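Local coordinates for cell division control protein 4 (Saccharomyces cerevisiae, PDB 3V7D) that recognises phosphorylated target proteins, among them the CDK inhibitor SIC1, as the F-box substrate-binding subunit of an SCF ubiquitin ligase, at residues B[93-96]-B[97-101]. The protein carries 1 engineered substitution. Numbering follows the deposited sequence.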
ATOM      1  N   LEU B  93     -16.568   2.081   5.871  1.00 27.74           N
ATOM      2  CA  LEU B  93     -16.772   0.644   5.687  1.00 36.34           C
ATOM      3  C   LEU B  93     -15.503  -0.047   5.184  1.00 37.75           C
ATOM      4  O   LEU B  93     -15.172  -1.152   5.615  1.00 37.83           O
ATOM      5  CB  LEU B  93     -17.943   0.365   4.741  1.00 35.71           C
ATOM      6  CG  LEU B  93     -19.352   0.736   5.233  1.00 49.87           C
ATOM      7  CD1 LEU B  93     -20.400  -0.113   4.525  1.00 56.74           C
ATOM      8  CD2 LEU B  93     -19.499   0.620   6.752  1.00 44.43           C
ATOM      9  N   SER B  94     -14.799   0.611   4.271  1.00 30.91           N
ATOM     10  CA  SER B  94     -13.537   0.096   3.770  1.00 30.02           C
ATOM     11  C   SER B  94     -12.546  -0.025   4.921  1.00 33.71           C
ATOM     12  O   SER B  94     -11.839  -1.026   5.040  1.00 31.13           O
ATOM     13  CB  SER B  94     -12.971   1.022   2.691  1.00 34.04           C
ATOM     14  OG  SER B  94     -11.724   0.550   2.209  1.00 37.65           O
ATOM     15  N   PHE B  95     -12.503   0.990   5.779  1.00 26.14           N
ATOM     16  CA  PHE B  95     -11.533   0.990   6.860  1.00 31.63           C
ATOM     17  C   PHE B  95     -11.804  -0.137   7.848  1.00 33.87           C
ATOM     18  O   PHE B  95     -10.883  -0.836   8.275  1.00 32.04           O
ATOM     19  CB  PHE B  95     -11.502   2.325   7.604  1.00 28.13           C
ATOM     20  CG  PHE B  95     -10.524   2.333   8.734  1.00 34.02           C
ATOM     21  CD1 PHE B  95      -9.195   2.668   8.512  1.00 29.54           C
ATOM     22  CD2 PHE B  95     -10.919   1.968  10.011  1.00 30.12           C
ATOM     23  CE1 PHE B  95      -8.288   2.651   9.544  1.00 31.98           C
ATOM     24  CE2 PHE B  95     -10.016   1.948  11.046  1.00 33.57           C
ATOM     25  CZ  PHE B  95      -8.697   2.290  10.815  1.00 36.41           C
ATOM     26  N   LEU B  96     -13.070  -0.296   8.217  1.00 29.37           N
ATOM     27  CA  LEU B  96     -13.461  -1.303   9.196  1.00 34.06           C
ATOM     28  C   LEU B  96     -13.159  -2.708   8.692  1.00 35.28           C
ATOM     29  O   LEU B  96     -12.667  -3.548   9.441  1.00 39.69           O
ATOM     30  CB  LEU B  96     -14.941  -1.166   9.558  1.00 34.83           C
ATOM     31  CG  LEU B  96     -15.283   0.067  10.402  1.00 39.57           C
ATOM     32  CD1 LEU B  96     -16.784   0.184  10.617  1.00 35.88           C
ATOM     33  CD2 LEU B  96     -14.551   0.020  11.737  1.00 42.24           C
ATOM     34  N   GLU B  97     -13.447  -2.952   7.420  1.00 34.30           N
ATOM     35  CA  GLU B  97     -13.141  -4.242   6.812  1.00 37.40           C
ATOM     36  C   GLU B  97     -11.631  -4.491   6.799  1.00 34.64           C
ATOM     37  O   GLU B  97     -11.167  -5.569   7.178  1.00 34.73           O
ATOM     38  CB  GLU B  97     -13.717  -4.334   5.393  1.00 36.25           C
ATOM     39  CG  GLU B  97     -13.319  -5.609   4.664  1.00 50.81           C
ATOM     40  CD  GLU B  97     -14.107  -5.842   3.384  1.00 65.08           C
ATOM     41  OE1 GLU B  97     -14.534  -4.857   2.746  1.00 69.73           O
ATOM     42  OE2 GLU B  97     -14.302  -7.020   3.017  1.00 72.39           O
ATOM     43  N   ASN B  98     -10.868  -3.487   6.384  1.00 29.37           N
ATOM     44  CA  ASN B  98      -9.416  -3.619   6.332  1.00 28.75           C
ATOM     45  C   ASN B  98      -8.762  -3.793   7.699  1.00 30.78           C
ATOM     46  O   ASN B  98      -7.789  -4.528   7.834  1.00 31.61           O
ATOM     47  CB  ASN B  98      -8.783  -2.438   5.590  1.00 27.19           C
ATOM     48  CG  ASN B  98      -8.922  -2.558   4.087  1.00 39.06           C
ATOM     49  OD1 ASN B  98      -9.507  -1.696   3.431  1.00 44.34           O
ATOM     50  ND2 ASN B  98      -8.389  -3.641   3.532  1.00 45.48           N
ATOM     51  N   ILE B  99      -9.286  -3.117   8.712  1.00 33.86           N
ATOM     52  CA  ILE B  99      -8.669  -3.192  10.029  1.00 35.76           C
ATOM     53  C   ILE B  99      -9.001  -4.542  10.676  1.00 37.07           C
ATOM     54  O   ILE B  99      -8.202  -5.093  11.435  1.00 37.10           O
ATOM     55  CB  ILE B  99      -9.062  -1.986  10.934  1.00 29.40           C
ATOM     56  CG1 ILE B  99      -7.987  -1.736  11.995  1.00 36.49           C
ATOM     57  CG2 ILE B  99     -10.437  -2.184  11.572  1.00 27.96           C
ATOM     58  CD1 ILE B  99      -6.671  -1.253  11.428  1.00 34.12           C
ATOM     59  N   PHE B 100     -10.170  -5.081  10.341  1.00 35.46           N
ATOM     60  CA  PHE B 100     -10.591  -6.393  10.826  1.00 34.30           C
ATOM     61  C   PHE B 100      -9.688  -7.470  10.234  1.00 35.23           C
ATOM     62  O   PHE B 100      -9.178  -8.335  10.946  1.00 37.10           O
ATOM     63  CB  PHE B 100     -12.056  -6.648  10.447  1.00 37.25           C
ATOM     64  CG  PHE B 100     -12.498  -8.082  10.619  1.00 45.76           C
ATOM     65  CD1 PHE B 100     -12.788  -8.592  11.881  1.00 51.79           C
ATOM     66  CD2 PHE B 100     -12.644  -8.913   9.515  1.00 44.61           C
ATOM     67  CE1 PHE B 100     -13.200  -9.911  12.042  1.00 50.51           C
ATOM     68  CE2 PHE B 100     -13.055 -10.232   9.666  1.00 47.15           C
ATOM     69  CZ  PHE B 100     -13.335 -10.732  10.935  1.00 49.31           C
ATOM     70  N   ILE B 101      -9.491  -7.402   8.923  1.00 34.65           N
ATOM     71  CA  ILE B 101      -8.629  -8.343   8.223  1.00 34.20           C
ATOM     72  C   ILE B 101      -7.185  -8.269   8.721  1.00 32.78           C
ATOM     73  O   ILE B 101      -6.558  -9.299   8.983  1.00 34.61           O
ATOM     74  CB  ILE B 101      -8.693  -8.106   6.698  1.00 34.08           C
ATOM     75  CG1 ILE B 101     -10.077  -8.501   6.178  1.00 39.98           C
ATOM     76  CG2 ILE B 101      -7.586  -8.873   5.970  1.00 23.59           C
ATOM     77  CD1 ILE B 101     -10.306  -8.177   4.722  1.00 45.15           C
TER
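The carbonyl O of F95 accepts the backbone N-H of I99 at 2.8 Å, the shortest of the four i to i+4 hydrogen bonds that join 93-96 to 97-101. Its N-H...O angle is 149°. CB of I99 also lies 3.4 Å from F95 O. The other three bonds run from E97 N to L93 O, from N98 N to S94 O and from F100 N to L96 O. The E97 bond is straighter, at 164°, and spans 3.1 Å from N to L93 O.

The side chains of F95 and I99 leave the helix side by side, pointing the same way. CE2 of the F95 ring lies 4.0 Å from I99 CB. CZ of F95 reaches CD1 at the end of I99, 4.1 Å away. With CG anti to the backbone N (chi1 179°), the F95 ring lies beside I99, whose CG1 is likewise anti to its backbone N. I99 CG2, between its own backbone N and carbonyl carbon, sits 3.4 Å from L96 O.

Helix 87-106 links the F-box region to the WD40 propeller. F95 packs on L59 and L60 of helix 53-62, where S94 also touches L60, and meets the ring of F32 edge-to-face, while I99 also touches F32. L96 reaches I36 of helix 32-39, and both L93 and L96 also pack on the partner protein chain.

The four amides are paired within the helix, and F95 and I99 present adjacent apolar groups on one side of it. Through F32, L59 and L60 these two side chains pack the linker helix against F-box helices, largely by apolar contact.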